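Long-range contacts in uricase (Arthrobacter globiformis, PDB 2YZC), which catalyses the oxidation of uric acid by molecular oxygen to 5-hydroxyisourate, which is processed further to (S)-allantoin: residues T85-K94 with R133-Q144; I146-K157 with I181-Y192. All blocks are in the same frame, centred on the assembly; numbering follows the deposited sequence.

Contact 1. Residues T85-K94 with R133-Q144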
loop_
_atom_site.group_PDB
_atom_site.type_symbol
_atom_site.label_atom_id
_atom_site.label_comp_id
_atom_site.label_asym_id
_atom_site.label_seq_id
_atom_site.Cartn_x
_atom_site.Cartn_y
_atom_site.Cartn_z
ATOM N N THR A 85 25.773 5.328 5.440
ATOM C CA THR A 85 24.557 6.078 5.706
ATOM C C THR A 85 24.660 6.772 7.065
ATOM O O THR A 85 24.290 7.940 7.206
ATOM C CB THR A 85 23.338 5.139 5.692
ATOM O OG1 THR A 85 23.215 4.553 4.391
ATOM C CG2 THR A 85 22.065 5.897 6.032
ATOM N N GLU A 86 25.168 6.062 8.066
ATOM C CA GLU A 86 25.301 6.655 9.391
ATOM C C GLU A 86 26.227 7.871 9.381
ATOM O O GLU A 86 25.950 8.877 10.032
ATOM C CB GLU A 86 25.799 5.614 10.400
ATOM C CG GLU A 86 24.773 4.537 10.705
ATOM C CD GLU A 86 24.916 3.295 9.832
ATOM O OE1 GLU A 86 25.309 3.416 8.650
ATOM O OE2 GLU A 86 24.620 2.187 10.336
ATOM N N GLU A 87 27.327 7.789 8.644
ATOM C CA GLU A 87 28.254 8.911 8.581
ATOM C C GLU A 87 27.646 10.096 7.837
ATOM O O GLU A 87 27.966 11.250 8.121
ATOM C CB GLU A 87 29.566 8.461 7.936
ATOM C CG GLU A 87 30.328 7.494 8.832
ATOM C CD GLU A 87 31.453 6.785 8.120
ATOM O OE1 GLU A 87 32.456 7.446 7.778
ATOM O OE2 GLU A 87 31.327 5.563 7.898
ATOM N N PHE A 88 26.754 9.813 6.895
ATOM C CA PHE A 88 26.091 10.879 6.156
ATOM C C PHE A 88 25.175 11.614 7.130
ATOM O O PHE A 88 25.144 12.844 7.164
ATOM C CB PHE A 88 25.260 10.300 5.007
ATOM C CG PHE A 88 24.600 11.345 4.144
ATOM C CD1 PHE A 88 25.361 12.317 3.496
ATOM C CD2 PHE A 88 23.220 11.344 3.959
ATOM C CE1 PHE A 88 24.756 13.276 2.673
ATOM C CE2 PHE A 88 22.604 12.295 3.140
ATOM C CZ PHE A 88 23.376 13.264 2.494
ATOM N N LEU A 89 24.432 10.855 7.932
ATOM C CA LEU A 89 23.521 11.461 8.892
ATOM C C LEU A 89 24.285 12.273 9.938
ATOM O O LEU A 89 23.831 13.342 10.358
ATOM C CB LEU A 89 22.676 10.382 9.581
ATOM C CG LEU A 89 21.730 9.559 8.697
ATOM C CD1 LEU A 89 21.003 8.535 9.558
ATOM C CD2 LEU A 89 20.731 10.472 7.997
ATOM N N LEU A 90 25.442 11.767 10.357
ATOM C CA LEU A 90 26.258 12.464 11.352
ATOM C C LEU A 90 26.695 13.833 10.836
ATOM O O LEU A 90 26.708 14.819 11.581
ATOM C CB LEU A 90 27.481 11.616 11.720
ATOM C CG LEU A 90 27.203 10.436 12.664
ATOM C CD1 LEU A 90 28.382 9.470 12.682
ATOM C CD2 LEU A 90 26.935 10.976 14.065
ATOM N N ARG A 91 27.039 13.903 9.557
ATOM C CA ARG A 91 27.449 15.174 8.990
ATOM C C ARG A 91 26.280 16.158 9.019
ATOM O O ARG A 91 26.441 17.316 9.411
ATOM C CB ARG A 91 27.940 14.996 7.554
ATOM C CG ARG A 91 28.475 16.294 6.974
ATOM C CD ARG A 91 28.902 16.178 5.526
ATOM N NE ARG A 91 29.336 17.486 5.038
ATOM C CZ ARG A 91 29.619 17.767 3.772
ATOM N NH1 ARG A 91 29.516 16.832 2.840
ATOM N NH2 ARG A 91 30.004 18.993 3.440
ATOM N N LEU A 92 25.103 15.690 8.611
ATOM C CA LEU A 92 23.909 16.532 8.597
ATOM C C LEU A 92 23.558 17.027 9.996
ATOM O O LEU A 92 23.326 18.218 10.205
ATOM C CB LEU A 92 22.717 15.755 8.020
ATOM C CG LEU A 92 22.696 15.566 6.501
ATOM C CD1 LEU A 92 21.675 14.502 6.105
ATOM C CD2 LEU A 92 22.376 16.906 5.845
ATOM N N GLY A 93 23.516 16.102 10.950
ATOM C CA GLY A 93 23.182 16.460 12.315
ATOM C C GLY A 93 24.108 17.499 12.912
ATOM O O GLY A 93 23.652 18.466 13.524
ATOM N N LYS A 94 25.411 17.303 12.746
ATOM C CA LYS A 94 26.381 18.248 13.287
ATOM C C LYS A 94 26.230 19.610 12.622
ATOM O O LYS A 94 26.362 20.644 13.276
ATOM C CB LYS A 94 27.804 17.732 13.083
ATOM C CG LYS A 94 28.109 16.436 13.816
ATOM C CD LYS A 94 29.524 15.969 13.502
ATOM C CE LYS A 94 29.801 14.595 14.077
ATOM N NZ LYS A 94 31.148 14.091 13.669
ATOM N N ARG A 133 17.593 -1.425 5.037
ATOM C CA ARG A 133 18.442 -1.059 6.162
ATOM C C ARG A 133 18.045 0.330 6.653
ATOM O O ARG A 133 17.734 1.215 5.850
ATOM C CB ARG A 133 19.906 -1.081 5.718
ATOM C CG ARG A 133 20.905 -0.502 6.714
ATOM C CD ARG A 133 22.322 -0.711 6.199
ATOM N NE ARG A 133 23.316 -0.006 7.000
ATOM C CZ ARG A 133 24.623 -0.026 6.756
ATOM N NH1 ARG A 133 25.099 -0.724 5.731
ATOM N NH2 ARG A 133 25.454 0.670 7.523
ATOM N N THR A 134 18.050 0.517 7.971
ATOM C CA THR A 134 17.675 1.799 8.541
ATOM C C THR A 134 18.733 2.336 9.496
ATOM O O THR A 134 19.541 1.586 10.041
ATOM C CB THR A 134 16.344 1.698 9.321
ATOM O OG1 THR A 134 16.525 0.866 10.476
ATOM C CG2 THR A 134 15.253 1.098 8.445
ATOM N N ALA A 135 18.717 3.649 9.688
ATOM C CA ALA A 135 19.639 4.306 10.603
ATOM C C ALA A 135 18.937 5.547 11.131
ATOM O O ALA A 135 18.255 6.254 10.389
ATOM C CB ALA A 135 20.938 4.690 9.884
ATOM N N VAL A 136 19.089 5.792 12.426
ATOM C CA VAL A 136 18.485 6.952 13.058
ATOM C C VAL A 136 19.536 7.565 13.954
ATOM O O VAL A 136 20.177 6.864 14.740
ATOM C CB VAL A 136 17.272 6.572 13.943
ATOM C CG1 VAL A 136 16.791 7.795 14.712
ATOM C CG2 VAL A 136 16.139 6.018 13.082
ATOM N N LEU A 137 19.726 8.869 13.815
ATOM C CA LEU A 137 20.679 9.593 14.641
ATOM C C LEU A 137 19.914 10.650 15.408
ATOM O O LEU A 137 19.069 11.341 14.841
ATOM C CB LEU A 137 21.745 10.295 13.778
ATOM C CG LEU A 137 22.505 11.429 14.493
ATOM C CD1 LEU A 137 23.450 10.851 15.540
ATOM C CD2 LEU A 137 23.291 12.257 13.476
ATOM N N GLU A 138 20.174 10.752 16.705
ATOM C CA GLU A 138 19.552 11.795 17.495
ATOM C C GLU A 138 20.673 12.522 18.210
ATOM O O GLU A 138 21.555 11.897 18.794
ATOM C CB GLU A 138 18.548 11.241 18.515
ATOM C CG GLU A 138 17.141 11.055 17.951
ATOM C CD GLU A 138 16.049 11.109 19.017
ATOM O OE1 GLU A 138 14.862 10.923 18.663
ATOM O OE2 GLU A 138 16.372 11.341 20.205
ATOM N N ILE A 139 20.656 13.846 18.127
ATOM C CA ILE A 139 21.663 14.660 18.787
ATOM C C ILE A 139 20.982 15.446 19.893
ATOM O O ILE A 139 19.916 16.035 19.692
ATOM C CB ILE A 139 22.337 15.665 17.819
ATOM C CG1 ILE A 139 23.195 14.919 16.795
ATOM C CG2 ILE A 139 23.215 16.637 18.608
ATOM C CD1 ILE A 139 23.837 15.835 15.749
ATOM N N SER A 140 21.599 15.432 21.067
ATOM C CA SER A 140 21.097 16.153 22.221
ATOM C C SER A 140 22.347 16.766 22.830
ATOM O O SER A 140 23.104 16.087 23.522
ATOM C CB SER A 140 20.438 15.193 23.210
ATOM O OG SER A 140 19.902 15.894 24.319
ATOM N N GLY A 141 22.574 18.043 22.550
ATOM C CA GLY A 141 23.762 18.696 23.064
ATOM C C GLY A 141 24.959 18.092 22.359
ATOM O O GLY A 141 25.010 18.068 21.129
ATOM N N SER A 142 25.917 17.582 23.124
ATOM C CA SER A 142 27.096 16.977 22.520
ATOM C C SER A 142 26.923 15.468 22.356
ATOM O O SER A 142 27.781 14.798 21.781
ATOM C CB SER A 142 28.343 17.281 23.363
ATOM O OG SER A 142 28.190 16.842 24.701
ATOM N N GLU A 143 25.806 14.935 22.846
ATOM C CA GLU A 143 25.562 13.501 22.741
ATOM C C GLU A 143 25.021 13.116 21.370
ATOM O O GLU A 143 24.068 13.720 20.873
ATOM C CB GLU A 143 24.568 13.031 23.809
ATOM C CG GLU A 143 24.576 11.517 23.997
ATOM C CD GLU A 143 23.367 10.988 24.759
ATOM O OE1 GLU A 143 22.969 11.603 25.774
ATOM O OE2 GLU A 143 22.824 9.942 24.345
ATOM N N GLN A 144 25.641 12.107 20.771
ATOM C CA GLN A 144 25.234 11.591 19.471
ATOM C C GLN A 144 24.849 10.123 19.656
ATOM O O GLN A 144 25.696 9.294 19.993
ATOM C CB GLN A 144 26.391 11.710 18.486
ATOM C CG GLN A 144 26.716 13.145 18.111
ATOM C CD GLN A 144 28.147 13.316 17.652
ATOM O OE1 GLN A 144 28.767 12.380 17.151
ATOM N NE2 GLN A 144 28.676 14.524 17.807
HETATM O O HOH W 1 22.230 1.424 9.212
HETATM O O HOH W 2 30.812 12.069 15.455
#
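Glu86 OE2 accepts a hydrogen from a water at 2.7 Å, and Arg133 NH2 grips both oxygens of the same carboxylate in a salt bridge. Neither salt-bridge bond is strong: NH2 lies 3.0 Å from Glu86 OE1 but at a poor angle, and the straighter one to OE2 is long. Carboxylate and guanidinium planes stand 68° apart, so the two groups do not pair flat. The water also accepts from Arg133 NE and donates to Thr134 O, tying the carboxylate to the strand backbone. Arg133 reaches the helix because its chain is extended, with CG anti to the backbone N (chi1 170°), while Asp200 holds NH1. With an alanine in place of Glu86, Arg133 NH2 would probably lose this carboxylate mate and the water its acceptor on the helix. Beyond this polar end, helix 85-94 lies on the strand at -26°. Ala135 CB touches both Leu89 CD1 and Glu86 CG, and Leu137 CD1 meets Leu90 CD2 at 3.8 Å. Gly93 lets Ile139 CD1 come to 3.3 Å from its carbonyl carbon, where a CB would collide with it. At the far end of the contact a water joins Lys94 NZ to Gln144 OE1. The helix is thus held to the sheet by apolar side chains, as in the tunnelling fold, with a charge pair at one end and a water-mediated link at the other.

Contact 2. Residues I146-K157 with I181-Y192; sequences IVAGIEGLTVLK and ILATDVSARWRY
Ile146 O receives Tyr192 N in a nearly straight bond of 3.0 Å, and Ile146 CG2 lies in plane at the edge of the tyrosine ring. Val147 sets CG1 against Arg189 CB and CG2 against Arg191 CB. Ala148 exchanges two backbone bonds with Trp190, whose indole folds back over the neighbouring strand because its CG stands between backbone N and carbonyl carbon (chi1 55°). Ala148 O lies 3.4 Å above the ring plane, and Gly149 CA makes a CH-pi contact with the six-membered ring, 3.9 Å from its centroid. The indole is steadied by its own NE1, which donates in plane to Tyr192 OH at 2.9 Å. Ile150 pairs with Ala188 and rests CG2 on its CB. Glu151 OE2 takes Arg189 NH2 at 2.7 Å, in the guanidinium plane but from above the carboxylate plane. Here the antiparallel pair, part of the long curved sheet of the tunnelling fold, slips by one residue in a beta bulge; Gly152, with positive phi, lies in it, and a water bridges its N to Ser187 OG. Leu153 O resumes the pairing with Val186 N, the donor above the carbonyl plane. Thr154 OG1 donates to Asp185 OD1 at 2.7 Å, the side chains lying side by side; Lys250 also binds that oxygen, and Lys129 of a neighbouring subunit reaches the threonine. Val155 CG2 touches Thr184 CG2 at 3.6 Å. Leu156 packs CG on Ile181 CG2, and Lys157 closes the pairing with two backbone bonds to Leu182.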
loop_
_atom_site.group_PDB
_atom_site.type_symbol
_atom_site.label_atom_id
_atom_site.label_comp_id
_atom_site.label_asym_id
_atom_site.label_seq_id
_atom_site.Cartn_x
_atom_site.Cartn_y
_atom_site.Cartn_z
ATOM N N ILE A 146 23.069 6.685 17.943
ATOM C CA ILE A 146 22.722 6.040 16.683
ATOM C C ILE A 146 22.076 4.670 16.856
ATOM O O ILE A 146 22.561 3.822 17.621
ATOM C CB ILE A 146 23.968 5.853 15.794
ATOM C CG1 ILE A 146 24.581 7.213 15.463
ATOM C CG2 ILE A 146 23.595 5.109 14.522
ATOM C CD1 ILE A 146 25.896 7.116 14.713
ATOM N N VAL A 147 20.978 4.467 16.133
ATOM C CA VAL A 147 20.246 3.206 16.133
ATOM C C VAL A 147 20.178 2.721 14.687
ATOM O O VAL A 147 19.647 3.419 13.824
ATOM C CB VAL A 147 18.796 3.382 16.665
ATOM C CG1 VAL A 147 17.961 2.132 16.367
ATOM C CG2 VAL A 147 18.819 3.647 18.168
ATOM N N ALA A 148 20.738 1.543 14.421
ATOM C CA ALA A 148 20.700 0.972 13.079
ATOM C C ALA A 148 19.668 -0.144 13.111
ATOM O O ALA A 148 19.313 -0.629 14.179
ATOM C CB ALA A 148 22.073 0.414 12.689
ATOM N N GLY A 149 19.172 -0.550 11.951
ATOM C CA GLY A 149 18.188 -1.608 11.956
ATOM C C GLY A 149 17.963 -2.252 10.611
ATOM O O GLY A 149 18.569 -1.879 9.605
ATOM N N ILE A 150 17.083 -3.241 10.608
ATOM C CA ILE A 150 16.742 -3.950 9.391
ATOM C C ILE A 150 15.242 -4.183 9.430
ATOM O O ILE A 150 14.656 -4.342 10.503
ATOM C CB ILE A 150 17.488 -5.301 9.306
ATOM C CG1 ILE A 150 17.202 -5.976 7.960
ATOM C CG2 ILE A 150 17.063 -6.202 10.453
ATOM C CD1 ILE A 150 18.061 -7.200 7.705
ATOM N N GLU A 151 14.611 -4.171 8.265
ATOM C CA GLU A 151 13.181 -4.404 8.200
ATOM C C GLU A 151 12.829 -5.023 6.860
ATOM O O GLU A 151 13.652 -5.040 5.943
ATOM C CB GLU A 151 12.413 -3.091 8.406
ATOM C CG GLU A 151 12.678 -2.018 7.363
ATOM C CD GLU A 151 12.134 -0.659 7.784
ATOM O OE1 GLU A 151 12.012 0.239 6.921
ATOM O OE2 GLU A 151 11.839 -0.485 8.985
ATOM N N GLY A 152 11.620 -5.568 6.772
ATOM C CA GLY A 152 11.162 -6.168 5.532
ATOM C C GLY A 152 11.831 -7.472 5.149
ATOM O O GLY A 152 11.707 -7.921 4.010
ATOM N N LEU A 153 12.544 -8.084 6.089
ATOM C CA LEU A 153 13.222 -9.348 5.829
ATOM C C LEU A 153 12.359 -10.509 6.323
ATOM O O LEU A 153 12.366 -10.846 7.508
ATOM C CB LEU A 153 14.581 -9.369 6.527
ATOM C CG LEU A 153 15.393 -10.661 6.418
ATOM C CD1 LEU A 153 15.568 -11.066 4.964
ATOM C CD2 LEU A 153 16.742 -10.449 7.085
ATOM N N THR A 154 11.620 -11.118 5.402
ATOM C CA THR A 154 10.729 -12.224 5.732
ATOM C C THR A 154 11.448 -13.563 5.778
ATOM O O THR A 154 12.171 -13.922 4.843
ATOM C CB THR A 154 9.583 -12.296 4.711
ATOM O OG1 THR A 154 8.914 -11.032 4.681
ATOM C CG2 THR A 154 8.586 -13.390 5.089
ATOM N N VAL A 155 11.246 -14.302 6.869
ATOM C CA VAL A 155 11.884 -15.597 7.033
ATOM C C VAL A 155 10.874 -16.665 7.421
ATOM O O VAL A 155 9.795 -16.362 7.933
ATOM C CB VAL A 155 13.010 -15.553 8.094
ATOM C CG1 VAL A 155 14.162 -14.684 7.590
ATOM C CG2 VAL A 155 12.473 -15.013 9.409
ATOM N N LEU A 156 11.239 -17.916 7.173
ATOM C CA LEU A 156 10.351 -19.026 7.470
ATOM C C LEU A 156 11.086 -20.341 7.698
ATOM O O LEU A 156 12.050 -20.664 6.993
ATOM C CB LEU A 156 9.353 -19.191 6.315
ATOM C CG LEU A 156 8.311 -20.316 6.350
ATOM C CD1 LEU A 156 7.159 -19.948 5.418
ATOM C CD2 LEU A 156 8.941 -21.656 5.948
ATOM N N LYS A 157 10.621 -21.086 8.699
ATOM C CA LYS A 157 11.162 -22.406 9.014
ATOM C C LYS A 157 9.993 -23.348 8.748
ATOM O O LYS A 157 8.895 -23.133 9.268
ATOM C CB LYS A 157 11.561 -22.510 10.489
ATOM C CG LYS A 157 12.617 -21.519 10.923
ATOM C CD LYS A 157 13.745 -22.194 11.690
ATOM C CE LYS A 157 13.246 -22.940 12.901
ATOM N NZ LYS A 157 14.347 -23.689 13.575
ATOM N N ILE A 181 4.970 -24.461 11.219
ATOM C CA ILE A 181 5.792 -23.528 10.461
ATOM C C ILE A 181 5.957 -22.301 11.356
ATOM O O ILE A 181 5.074 -21.984 12.152
ATOM C CB ILE A 181 5.092 -23.088 9.141
ATOM C CG1 ILE A 181 5.231 -24.186 8.080
ATOM C CG2 ILE A 181 5.689 -21.777 8.627
ATOM C CD1 ILE A 181 4.566 -23.838 6.756
ATOM N N LEU A 182 7.101 -21.640 11.250
ATOM C CA LEU A 182 7.347 -20.419 12.012
ATOM C C LEU A 182 7.820 -19.423 10.966
ATOM O O LEU A 182 8.920 -19.554 10.440
ATOM C CB LEU A 182 8.433 -20.632 13.073
ATOM C CG LEU A 182 8.807 -19.375 13.873
ATOM C CD1 LEU A 182 7.585 -18.866 14.625
ATOM C CD2 LEU A 182 9.935 -19.690 14.851
ATOM N N ALA A 183 6.965 -18.461 10.640
ATOM C CA ALA A 183 7.282 -17.442 9.644
ATOM C C ALA A 183 7.118 -16.062 10.267
ATOM O O ALA A 183 6.168 -15.819 11.012
ATOM C CB ALA A 183 6.353 -17.579 8.445
ATOM N N THR A 184 8.037 -15.156 9.959
ATOM C CA THR A 184 7.960 -13.818 10.519
ATOM C C THR A 184 8.662 -12.814 9.619
ATOM O O THR A 184 9.311 -13.187 8.644
ATOM C CB THR A 184 8.609 -13.785 11.943
ATOM O OG1 THR A 184 8.383 -12.510 12.554
ATOM C CG2 THR A 184 10.102 -14.025 11.864
ATOM N N ASP A 185 8.487 -11.535 9.935
ATOM C CA ASP A 185 9.146 -10.454 9.204
ATOM C C ASP A 185 10.130 -9.912 10.225
ATOM O O ASP A 185 9.725 -9.410 11.274
ATOM C CB ASP A 185 8.173 -9.332 8.833
ATOM C CG ASP A 185 7.149 -9.756 7.811
ATOM O OD1 ASP A 185 7.516 -10.488 6.869
ATOM O OD2 ASP A 185 5.976 -9.340 7.941
ATOM N N VAL A 186 11.416 -10.031 9.946
ATOM C CA VAL A 186 12.396 -9.543 10.894
ATOM C C VAL A 186 12.497 -8.026 10.877
ATOM O O VAL A 186 12.832 -7.423 9.856
ATOM C CB VAL A 186 13.793 -10.128 10.623
ATOM C CG1 VAL A 186 14.775 -9.621 11.675
ATOM C CG2 VAL A 186 13.735 -11.651 10.640
ATOM N N SER A 187 12.169 -7.424 12.015
ATOM C CA SER A 187 12.254 -5.983 12.211
ATOM C C SER A 187 13.083 -5.868 13.475
ATOM O O SER A 187 12.626 -6.251 14.553
ATOM C CB SER A 187 10.877 -5.359 12.459
ATOM O OG SER A 187 10.164 -5.166 11.252
ATOM N N ALA A 188 14.308 -5.382 13.342
ATOM C CA ALA A 188 15.178 -5.252 14.501
ATOM C C ALA A 188 15.894 -3.918 14.471
ATOM O O ALA A 188 16.221 -3.402 13.407
ATOM C CB ALA A 188 16.195 -6.383 14.519
ATOM N N ARG A 189 16.125 -3.360 15.651
ATOM C CA ARG A 189 16.827 -2.095 15.768
ATOM C C ARG A 189 17.761 -2.186 16.966
ATOM O O ARG A 189 17.364 -2.639 18.043
ATOM C CB ARG A 189 15.820 -0.955 15.924
ATOM C CG ARG A 189 15.219 -0.544 14.587
ATOM C CD ARG A 189 13.962 0.279 14.738
ATOM N NE ARG A 189 13.482 0.767 13.445
ATOM C CZ ARG A 189 13.238 0.001 12.385
ATOM N NH1 ARG A 189 13.427 -1.313 12.442
ATOM N NH2 ARG A 189 12.797 0.551 11.261
ATOM N N TRP A 190 19.010 -1.788 16.759
ATOM C CA TRP A 190 20.004 -1.844 17.821
ATOM C C TRP A 190 20.696 -0.496 18.019
ATOM O O TRP A 190 20.986 0.231 17.059
ATOM C CB TRP A 190 21.013 -2.968 17.524
ATOM C CG TRP A 190 21.679 -2.886 16.175
ATOM C CD1 TRP A 190 22.886 -2.316 15.892
ATOM C CD2 TRP A 190 21.185 -3.412 14.932
ATOM N NE1 TRP A 190 23.179 -2.456 14.558
ATOM C CE2 TRP A 190 22.153 -3.124 13.944
ATOM C CE3 TRP A 190 20.022 -4.098 14.559
ATOM C CZ2 TRP A 190 21.996 -3.501 12.603
ATOM C CZ3 TRP A 190 19.865 -4.473 13.220
ATOM C CH2 TRP A 190 20.849 -4.172 12.262
ATOM N N ARG A 191 20.933 -0.158 19.282
ATOM C CA ARG A 191 21.559 1.107 19.635
ATOM C C ARG A 191 23.042 0.946 19.948
ATOM O O ARG A 191 23.424 0.116 20.770
ATOM C CB ARG A 191 20.851 1.718 20.845
ATOM C CG ARG A 191 21.448 3.048 21.311
ATOM C CD ARG A 191 20.598 3.679 22.408
ATOM N NE ARG A 191 20.659 2.943 23.670
ATOM C CZ ARG A 191 21.698 2.973 24.503
ATOM N NH1 ARG A 191 22.768 3.701 24.209
ATOM N NH2 ARG A 191 21.667 2.284 25.635
ATOM N N TYR A 192 23.870 1.748 19.286
ATOM C CA TYR A 192 25.305 1.706 19.505
ATOM C C TYR A 192 25.643 2.570 20.714
ATOM O O TYR A 192 24.996 3.587 20.952
ATOM C CB TYR A 192 26.041 2.236 18.274
ATOM C CG TYR A 192 25.880 1.368 17.044
ATOM C CD1 TYR A 192 26.297 0.039 17.047
ATOM C CD2 TYR A 192 25.330 1.881 15.869
ATOM C CE1 TYR A 192 26.177 -0.762 15.913
ATOM C CE2 TYR A 192 25.205 1.089 14.724
ATOM C CZ TYR A 192 25.633 -0.230 14.757
ATOM O OH TYR A 192 25.526 -1.017 13.636
HETATM O O HOH W 3 25.588 5.997 19.326
HETATM O O HOH W 4 9.722 -5.863 8.761
#

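In the fold
Contacts 1 and 2 follow each other along the chain, their centres 21 Å apart, and share the strand 143-157. Strand 131-140, which carries helix 85-99 in contact 1, runs beside it: Val136 N meets Val147 O at 2.8 Å and Thr134 O meets Gly149 N at 2.9 Å, both probable hydrogen bonds. Thr134 CG2 also packs on Glu151 and Arg189, joining the two contacts through side chains. In contact 1 the Leu89 side chain is about 12 Å from that of Lys22, of the charge relay system. In contact 2 the Leu182 side chain is about 4 Å from those of the urate-binding Asn249 and Arg180, and about 6 Å from bound allantoate. Residues 155-157 extend the sheet into a neighbouring subunit.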